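Local coordinates for putative oxidoreductase (Jannaschia sp., PDB 3C24), which is a putative oxidoreductase that probably binds a nicotinamide adenine dinucleotide cofactor, perhaps NADP, on its Rossmann-type domain, its substrate being unknown, at residues 7-12 / 165-170; 29-32 / 37-40; 94-99 / 159-164. One frame throughout, in Å; residues are numbered along the deposited sequence.

Interaction 1 (7-12 / 165-170); sequences NDVGPK and GADICE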
loop_
_atom_site.group_PDB
_atom_site.type_symbol
_atom_site.label_atom_id
_atom_site.label_comp_id
_atom_site.label_asym_id
_atom_site.label_seq_id
_atom_site.Cartn_x
_atom_site.Cartn_y
_atom_site.Cartn_z
ATOM N N ASN A 7 -27.335 -10.484 -14.325
ATOM C CA ASN A 7 -28.466 -10.519 -13.391
ATOM C C ASN A 7 -29.773 -10.554 -14.140
ATOM O O ASN A 7 -29.894 -10.004 -15.241
ATOM C CB ASN A 7 -28.494 -9.278 -12.488
ATOM C CG ASN A 7 -27.156 -8.989 -11.842
ATOM O OD1 ASN A 7 -26.510 -9.865 -11.240
ATOM N ND2 ASN A 7 -26.735 -7.741 -11.952
ATOM N N ASP A 8 -30.758 -11.188 -13.506
ATOM C CA ASP A 8 -32.101 -11.313 -14.084
ATOM C C ASP A 8 -32.951 -10.091 -13.748
ATOM O O ASP A 8 -34.133 -10.179 -13.438
ATOM C CB ASP A 8 -32.803 -12.574 -13.606
ATOM C CG ASP A 8 -34.099 -12.808 -14.339
ATOM O OD1 ASP A 8 -34.244 -12.309 -15.479
ATOM O OD2 ASP A 8 -34.968 -13.498 -13.774
ATOM N N VAL A 9 -32.303 -8.954 -13.772
ATOM C CA VAL A 9 -32.988 -7.691 -13.544
ATOM C C VAL A 9 -33.255 -7.092 -14.923
ATOM O O VAL A 9 -32.376 -7.024 -15.781
ATOM C CB VAL A 9 -32.164 -6.707 -12.658
ATOM C CG1 VAL A 9 -32.794 -5.299 -12.715
ATOM C CG2 VAL A 9 -32.009 -7.226 -11.173
ATOM N N GLY A 10 -34.471 -6.642 -15.125
ATOM C CA GLY A 10 -34.832 -6.058 -16.407
ATOM C C GLY A 10 -34.416 -4.602 -16.473
ATOM O O GLY A 10 -34.022 -4.025 -15.464
ATOM N N PRO A 11 -34.484 -4.008 -17.672
ATOM C CA PRO A 11 -34.157 -2.593 -17.810
ATOM C C PRO A 11 -35.033 -1.757 -16.955
ATOM O O PRO A 11 -36.238 -1.960 -16.825
ATOM C CB PRO A 11 -34.403 -2.299 -19.290
ATOM C CG PRO A 11 -35.099 -3.484 -19.841
ATOM C CD PRO A 11 -34.785 -4.642 -18.966
ATOM N N LYS A 12 -34.382 -0.791 -16.360
ATOM C CA LYS A 12 -35.019 0.157 -15.479
ATOM C C LYS A 12 -34.737 1.564 -15.949
ATOM O O LYS A 12 -33.772 1.800 -16.645
ATOM C CB LYS A 12 -34.440 -0.008 -14.078
ATOM C CG LYS A 12 -34.630 -1.385 -13.490
ATOM C CD LYS A 12 -36.044 -1.591 -12.981
ATOM C CE LYS A 12 -36.226 -2.999 -12.444
ATOM N NZ LYS A 12 -36.210 -4.073 -13.503
ATOM N N GLY A 165 -30.932 -2.734 -7.107
ATOM C CA GLY A 165 -29.899 -1.772 -6.735
ATOM C C GLY A 165 -28.522 -2.295 -7.030
ATOM O O GLY A 165 -27.635 -1.562 -7.456
ATOM N N ALA A 166 -28.295 -3.588 -6.771
ATOM C CA ALA A 166 -26.993 -4.203 -7.041
ATOM C C ALA A 166 -26.651 -4.166 -8.543
ATOM O O ALA A 166 -25.503 -3.890 -8.944
ATOM C CB ALA A 166 -26.948 -5.635 -6.512
ATOM N N ASP A 167 -27.666 -4.476 -9.334
ATOM C CA ASP A 167 -27.513 -4.452 -10.804
ATOM C C ASP A 167 -27.134 -3.039 -11.281
ATOM O O ASP A 167 -26.269 -2.868 -12.164
ATOM C CB ASP A 167 -28.774 -4.919 -11.492
ATOM C CG ASP A 167 -28.606 -5.020 -12.987
ATOM O OD1 ASP A 167 -27.941 -5.965 -13.437
ATOM O OD2 ASP A 167 -29.149 -4.157 -13.708
ATOM N N ILE A 168 -27.772 -2.037 -10.711
ATOM C CA ILE A 168 -27.471 -0.667 -11.088
ATOM C C ILE A 168 -26.023 -0.323 -10.711
ATOM O O ILE A 168 -25.243 0.206 -11.538
ATOM C CB ILE A 168 -28.437 0.358 -10.511
ATOM C CG1 ILE A 168 -29.894 0.055 -10.938
ATOM C CG2 ILE A 168 -28.034 1.752 -10.978
ATOM C CD1 ILE A 168 -30.048 -0.140 -12.405
ATOM N N CYS A 169 -25.638 -0.689 -9.501
ATOM C CA CYS A 169 -24.250 -0.424 -9.053
ATOM C C CYS A 169 -23.226 -1.168 -9.881
ATOM O O CYS A 169 -22.156 -0.631 -10.196
ATOM C CB CYS A 169 -24.058 -0.777 -7.573
ATOM S SG CYS A 169 -24.936 0.344 -6.482
ATOM N N GLU A 170 -23.566 -2.390 -10.264
ATOM C CA GLU A 170 -22.665 -3.221 -11.087
ATOM C C GLU A 170 -22.497 -2.639 -12.498
ATOM O O GLU A 170 -21.428 -2.761 -13.159
ATOM C CB GLU A 170 -23.169 -4.644 -11.146
ATOM C CG GLU A 170 -22.930 -5.421 -9.882
ATOM C CD GLU A 170 -23.744 -6.707 -9.801
ATOM O OE1 GLU A 170 -24.372 -7.067 -10.808
ATOM O OE2 GLU A 170 -23.762 -7.336 -8.723
HETATM O O HOH W 1 -25.932 -8.618 -8.166
#
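N7 sends its side-chain amide between two acidic side chains of helix 160-172, and both take a hydrogen bond from the same nitrogen. ND2 of N7 reaches OD1 of D167 at 2.6 Å and OE1 of E170 at 2.7 Å. Both bonds are nearly straight, at 169° and 178°. Each acceptor lies close to the amide plane, so the two N-H bonds of ND2 are both spent and the rotation of the amide is fixed. The carboxylates receive them differently. D167 offers the anti lone pair of OD1, and its plane stands 78° from that of the amide. E170 is met on the syn side of OE1, somewhat out of the carboxylate plane. D167 and E170 are three residues apart on the helix, so both face the incoming loop from neighbouring turns. The loop 7-12 leads into strand 13-17, the first strand of the Rossmann-type sheet, and the contact lays this N-terminal lead-in against a helix from much later in the chain. Next to the amide, V9 packs along D167. Its CG2 lies 4.0 Å from CB of D167, and its CG1 is 3.9 Å from OD2 of the same residue. OD2 of D167 is also hydrogen-bonded to NE2 of H36, so both oxygens of D167 have partners. The other side of the contact is looser. Here OD1 of N7 and OE2 of E170 are bridged by a water. The water donates to OE2 of E170 at 2.6 Å, but its bond to OD1 of N7 is weak, at 3.4 Å. OE2 of E170 is also hydrogen-bonded to T179 OG1, on strand 176-181.

Interaction 2 (29-32 / 37-40); sequences RKIH and HLAA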
loop_
_atom_site.group_PDB
_atom_site.type_symbol
_atom_site.label_atom_id
_atom_site.label_comp_id
_atom_site.label_asym_id
_atom_site.label_seq_id
_atom_site.Cartn_x
_atom_site.Cartn_y
_atom_site.Cartn_z
ATOM N N ARG A 29 -22.369 7.884 -18.177
ATOM C CA ARG A 29 -21.930 7.236 -19.426
ATOM C C ARG A 29 -22.181 5.718 -19.333
ATOM O O ARG A 29 -22.685 5.102 -20.263
ATOM C CB ARG A 29 -20.467 7.512 -19.757
ATOM C CG ARG A 29 -19.901 6.598 -20.848
ATOM C CD ARG A 29 -18.451 6.989 -21.177
ATOM N NE ARG A 29 -18.443 7.881 -22.305
ATOM C CZ ARG A 29 -17.554 8.843 -22.525
ATOM N NH1 ARG A 29 -16.586 9.079 -21.658
ATOM N NH2 ARG A 29 -17.666 9.595 -23.611
ATOM N N LYS A 30 -21.868 5.143 -18.183
ATOM C CA LYS A 30 -22.089 3.702 -18.007
ATOM C C LYS A 30 -23.551 3.340 -18.182
ATOM O O LYS A 30 -23.896 2.346 -18.848
ATOM C CB LYS A 30 -21.617 3.214 -16.625
ATOM C CG LYS A 30 -20.112 3.265 -16.371
ATOM C CD LYS A 30 -19.391 2.146 -17.039
ATOM C CE LYS A 30 -17.877 2.094 -16.664
ATOM N NZ LYS A 30 -17.129 0.894 -17.199
ATOM N N ILE A 31 -24.437 4.127 -17.581
ATOM C CA ILE A 31 -25.878 3.860 -17.706
ATOM C C ILE A 31 -26.335 4.091 -19.136
ATOM O O ILE A 31 -27.079 3.267 -19.711
ATOM C CB ILE A 31 -26.721 4.715 -16.718
ATOM C CG1 ILE A 31 -26.413 4.269 -15.287
ATOM C CG2 ILE A 31 -28.230 4.610 -16.950
ATOM C CD1 ILE A 31 -26.685 2.748 -14.945
ATOM N N HIS A 32 -25.868 5.181 -19.725
ATOM C CA HIS A 32 -26.220 5.466 -21.124
ATOM C C HIS A 32 -25.907 4.310 -22.050
ATOM O O HIS A 32 -26.684 3.982 -22.955
ATOM C CB HIS A 32 -25.411 6.673 -21.593
ATOM C CG HIS A 32 -25.858 7.209 -22.909
ATOM N ND1 HIS A 32 -24.988 7.461 -23.940
ATOM C CD2 HIS A 32 -27.088 7.554 -23.347
ATOM C CE1 HIS A 32 -25.668 7.944 -24.968
ATOM N NE2 HIS A 32 -26.949 7.996 -24.641
ATOM N N HIS A 37 -32.507 2.584 -19.032
ATOM C CA HIS A 37 -32.949 3.855 -19.629
ATOM C C HIS A 37 -32.517 4.983 -18.753
ATOM O O HIS A 37 -32.847 5.047 -17.611
ATOM C CB HIS A 37 -34.465 3.925 -19.839
ATOM C CG HIS A 37 -34.999 2.766 -20.606
ATOM N ND1 HIS A 37 -34.576 2.474 -21.882
ATOM C CD2 HIS A 37 -35.868 1.784 -20.257
ATOM C CE1 HIS A 37 -35.179 1.374 -22.298
ATOM N NE2 HIS A 37 -35.965 0.935 -21.331
ATOM N N LEU A 38 -31.767 5.901 -19.330
ATOM C CA LEU A 38 -31.207 7.010 -18.578
ATOM C C LEU A 38 -32.005 8.282 -18.589
ATOM O O LEU A 38 -32.533 8.697 -19.614
ATOM C CB LEU A 38 -29.813 7.366 -19.159
ATOM C CG LEU A 38 -29.109 8.618 -18.609
ATOM C CD1 LEU A 38 -28.671 8.479 -17.159
ATOM C CD2 LEU A 38 -27.888 8.981 -19.483
ATOM N N ALA A 39 -32.050 8.917 -17.433
ATOM C CA ALA A 39 -32.526 10.306 -17.296
ATOM C C ALA A 39 -31.422 11.085 -16.587
ATOM O O ALA A 39 -31.277 10.980 -15.378
ATOM C CB ALA A 39 -33.843 10.428 -16.530
ATOM N N ALA A 40 -30.658 11.862 -17.373
ATOM C CA ALA A 40 -29.516 12.629 -16.859
ATOM C C ALA A 40 -29.985 13.959 -16.384
ATOM O O ALA A 40 -30.322 14.825 -17.203
ATOM C CB ALA A 40 -28.412 12.796 -17.904
#
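The last turns of helix 22-33 lie beside the start of strand 37-41, where the CA atoms of H32 and L38 come within 5.8 Å of each other. This is the return half of a beta-alpha-beta unit, strand 13-17, helix 22-33, strand 37-41, the opening unit of the Rossmann-type domain. The chain leaves the helix, turns within a few residues and enters strand 37-41, an outermost strand of the sheet within this chain. L38 is the strand residue that meets the helix. Its side chain points toward the helix and divides its branches between two neighbours. CB and CD1 of L38 rest against I31, each 3.9 Å from CG2 of that residue. CG1 of I31 sits beside the backbone N (chi1 -67°), which puts CG2 anti to it, on the L38 side. The longer branch of I31 leads away from the strand. I31 also touches I16 of strand 13-17 and T171 and M172 of helix 160-172, so it packs against several elements at once. L38 itself touches I16, T28 and I56, which continues the apolar layer between helix and sheet. Across the contact only carbon atoms meet within 4.2 Å. The strand is held to its neighbour by backbone bonds instead, with H37 and A39 paired to V14. On the more open side of the contact, H32 crosses L38 at about a right angle. The second branch of L38 reaches it there, with CD2 of L38 4.0 Å from CB of H32 and 4.2 Å from CD2 of the imidazole.

Interaction 3 (94-99 / 159-164); sequences GTIVLI and EEHYAI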
loop_
_atom_site.group_PDB
_atom_site.type_symbol
_atom_site.label_atom_id
_atom_site.label_comp_id
_atom_site.label_asym_id
_atom_site.label_seq_id
_atom_site.Cartn_x
_atom_site.Cartn_y
_atom_site.Cartn_z
ATOM N N GLY A 94 -42.217 3.227 -3.916
ATOM C CA GLY A 94 -41.471 2.107 -4.522
ATOM C C GLY A 94 -40.238 2.461 -5.299
ATOM O O GLY A 94 -39.495 1.571 -5.743
ATOM N N THR A 95 -39.999 3.760 -5.454
ATOM C CA THR A 95 -38.797 4.244 -6.110
ATOM C C THR A 95 -37.598 3.863 -5.230
ATOM O O THR A 95 -37.649 3.957 -3.995
ATOM C CB THR A 95 -38.871 5.771 -6.333
ATOM O OG1 THR A 95 -40.009 6.071 -7.127
ATOM C CG2 THR A 95 -37.582 6.311 -7.014
ATOM N N ILE A 96 -36.505 3.490 -5.888
ATOM C CA ILE A 96 -35.247 3.169 -5.221
ATOM C C ILE A 96 -34.364 4.419 -5.282
ATOM O O ILE A 96 -34.014 4.875 -6.339
ATOM C CB ILE A 96 -34.502 2.019 -5.899
ATOM C CG1 ILE A 96 -35.260 0.716 -5.745
ATOM C CG2 ILE A 96 -33.112 1.808 -5.298
ATOM C CD1 ILE A 96 -34.841 -0.384 -6.835
ATOM N N VAL A 97 -34.122 4.999 -4.124
ATOM C CA VAL A 97 -33.207 6.145 -3.946
ATOM C C VAL A 97 -31.847 5.550 -3.575
ATOM O O VAL A 97 -31.672 4.880 -2.510
ATOM C CB VAL A 97 -33.716 7.091 -2.871
ATOM C CG1 VAL A 97 -32.663 8.181 -2.596
ATOM C CG2 VAL A 97 -35.108 7.677 -3.295
ATOM N N LEU A 98 -30.891 5.758 -4.481
ATOM C CA LEU A 98 -29.596 5.125 -4.409
ATOM C C LEU A 98 -28.505 6.121 -4.032
ATOM O O LEU A 98 -28.260 7.117 -4.709
ATOM C CB LEU A 98 -29.338 4.416 -5.737
ATOM C CG LEU A 98 -28.456 3.168 -5.762
ATOM C CD1 LEU A 98 -28.510 2.473 -7.150
ATOM C CD2 LEU A 98 -27.056 3.521 -5.344
ATOM N N ILE A 99 -27.934 5.826 -2.877
ATOM C CA ILE A 99 -26.871 6.646 -2.261
ATOM C C ILE A 99 -25.536 5.934 -2.439
ATOM O O ILE A 99 -25.426 4.721 -2.299
ATOM C CB ILE A 99 -27.135 6.997 -0.758
ATOM C CG1 ILE A 99 -28.609 7.310 -0.447
ATOM C CG2 ILE A 99 -26.286 8.174 -0.339
ATOM C CD1 ILE A 99 -29.427 6.114 0.118
ATOM N N GLU A 159 -37.224 -6.644 -0.153
ATOM C CA GLU A 159 -36.097 -7.519 -0.465
ATOM C C GLU A 159 -35.750 -7.586 -1.937
ATOM O O GLU A 159 -34.574 -7.584 -2.338
ATOM C CB GLU A 159 -36.420 -8.928 -0.009
ATOM C CG GLU A 159 -35.353 -9.977 -0.304
ATOM C CD GLU A 159 -33.990 -9.726 0.356
ATOM O OE1 GLU A 159 -33.836 -8.910 1.310
ATOM O OE2 GLU A 159 -33.057 -10.424 -0.071
ATOM N N GLU A 160 -36.793 -7.613 -2.721
ATOM C CA GLU A 160 -36.663 -7.738 -4.186
ATOM C C GLU A 160 -35.851 -6.591 -4.809
ATOM O O GLU A 160 -35.306 -6.683 -5.893
ATOM C CB GLU A 160 -38.014 -7.826 -4.855
ATOM C CG GLU A 160 -38.809 -9.053 -4.421
ATOM C CD GLU A 160 -39.809 -8.805 -3.280
ATOM O OE1 GLU A 160 -39.517 -8.055 -2.293
ATOM O OE2 GLU A 160 -40.905 -9.439 -3.380
ATOM N N HIS A 161 -35.792 -5.510 -4.064
ATOM C CA HIS A 161 -35.080 -4.315 -4.542
ATOM C C HIS A 161 -33.584 -4.416 -4.370
ATOM O O HIS A 161 -32.843 -3.630 -5.001
ATOM C CB HIS A 161 -35.622 -3.048 -3.881
ATOM C CG HIS A 161 -36.939 -2.643 -4.416
ATOM N ND1 HIS A 161 -37.538 -1.445 -4.087
ATOM C CD2 HIS A 161 -37.732 -3.222 -5.351
ATOM C CE1 HIS A 161 -38.683 -1.345 -4.743
ATOM N NE2 HIS A 161 -38.830 -2.410 -5.512
ATOM N N TYR A 162 -33.114 -5.387 -3.591
ATOM C CA TYR A 162 -31.658 -5.503 -3.410
ATOM C C TYR A 162 -31.034 -5.817 -4.759
ATOM O O TYR A 162 -30.086 -5.184 -5.163
ATOM C CB TYR A 162 -31.245 -6.563 -2.377
ATOM C CG TYR A 162 -29.744 -6.676 -2.376
ATOM C CD1 TYR A 162 -28.976 -5.787 -1.660
ATOM C CD2 TYR A 162 -29.093 -7.587 -3.202
ATOM C CE1 TYR A 162 -27.599 -5.846 -1.719
ATOM C CE2 TYR A 162 -27.709 -7.633 -3.260
ATOM C CZ TYR A 162 -26.975 -6.764 -2.539
ATOM O OH TYR A 162 -25.596 -6.800 -2.629
ATOM N N ALA A 163 -31.615 -6.785 -5.451
ATOM C CA ALA A 163 -31.087 -7.249 -6.755
ATOM C C ALA A 163 -31.055 -6.103 -7.746
ATOM O O ALA A 163 -30.121 -5.977 -8.536
ATOM C CB ALA A 163 -31.903 -8.402 -7.316
ATOM N N ILE A 164 -32.061 -5.249 -7.677
ATOM C CA ILE A 164 -32.166 -4.162 -8.643
ATOM C C ILE A 164 -31.037 -3.138 -8.352
ATOM O O ILE A 164 -30.286 -2.728 -9.225
ATOM C CB ILE A 164 -33.553 -3.515 -8.625
ATOM C CG1 ILE A 164 -34.604 -4.546 -9.062
ATOM C CG2 ILE A 164 -33.557 -2.277 -9.506
ATOM C CD1 ILE A 164 -36.063 -4.157 -8.723
#
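Strand 96-99 and the first turns of helix 160-172 approach most closely at I96 and H161, whose CA atoms are 7.5 Å apart. I96 points toward the helix and meets two of its residues. CD1 of I96 lies over one face of the H161 imidazole, a CH-pi contact with the methyl 4.1 Å from the ring centroid. CD1 lies 21° off the ring normal, shifted toward the rim. CG1 of I96 comes 3.6 Å from ND1 of H161, the two side chains crossing at a slant. The extended end of I96 (chi2 159°) also carries CD1 onto I164, one helical turn further on, with 3.5 Å to CG2 of I164. H161 has a polar partner elsewhere: its ND1 is hydrogen-bonded to T117 of the adjoining strand. This helps set the ring over I96. At the strand's entry, O of G94 is 3.2 Å from CE1 of H161, approaching the ring obliquely. I96 also touches T117 and F119, so its side chain is enclosed by sheet and helix together. Such helix-on-sheet packing is characteristic of the alpha/beta layers of a Rossmann-type domain.

Overall arrangement
Interactions 1 and 3 share helix 160-172, and their centres are about 10 Å apart. Interaction 1 is a surface contact, held by charged and amide groups with a water. Interactions 2 and 3 are partly buried and rely on apolar side chains packing a helix on the sheet. They work at different strands, with centres about 17 Å apart and no touch between them. Interactions 1 and 2 meet through backbone: K12 O is 2.8 Å from H37 N, a probable hydrogen bond that pairs strand entry with strand entry. V9 and K12 pack on I164, and I168 on L98, so interactions 1 and 3 form one continuous patch along the helix.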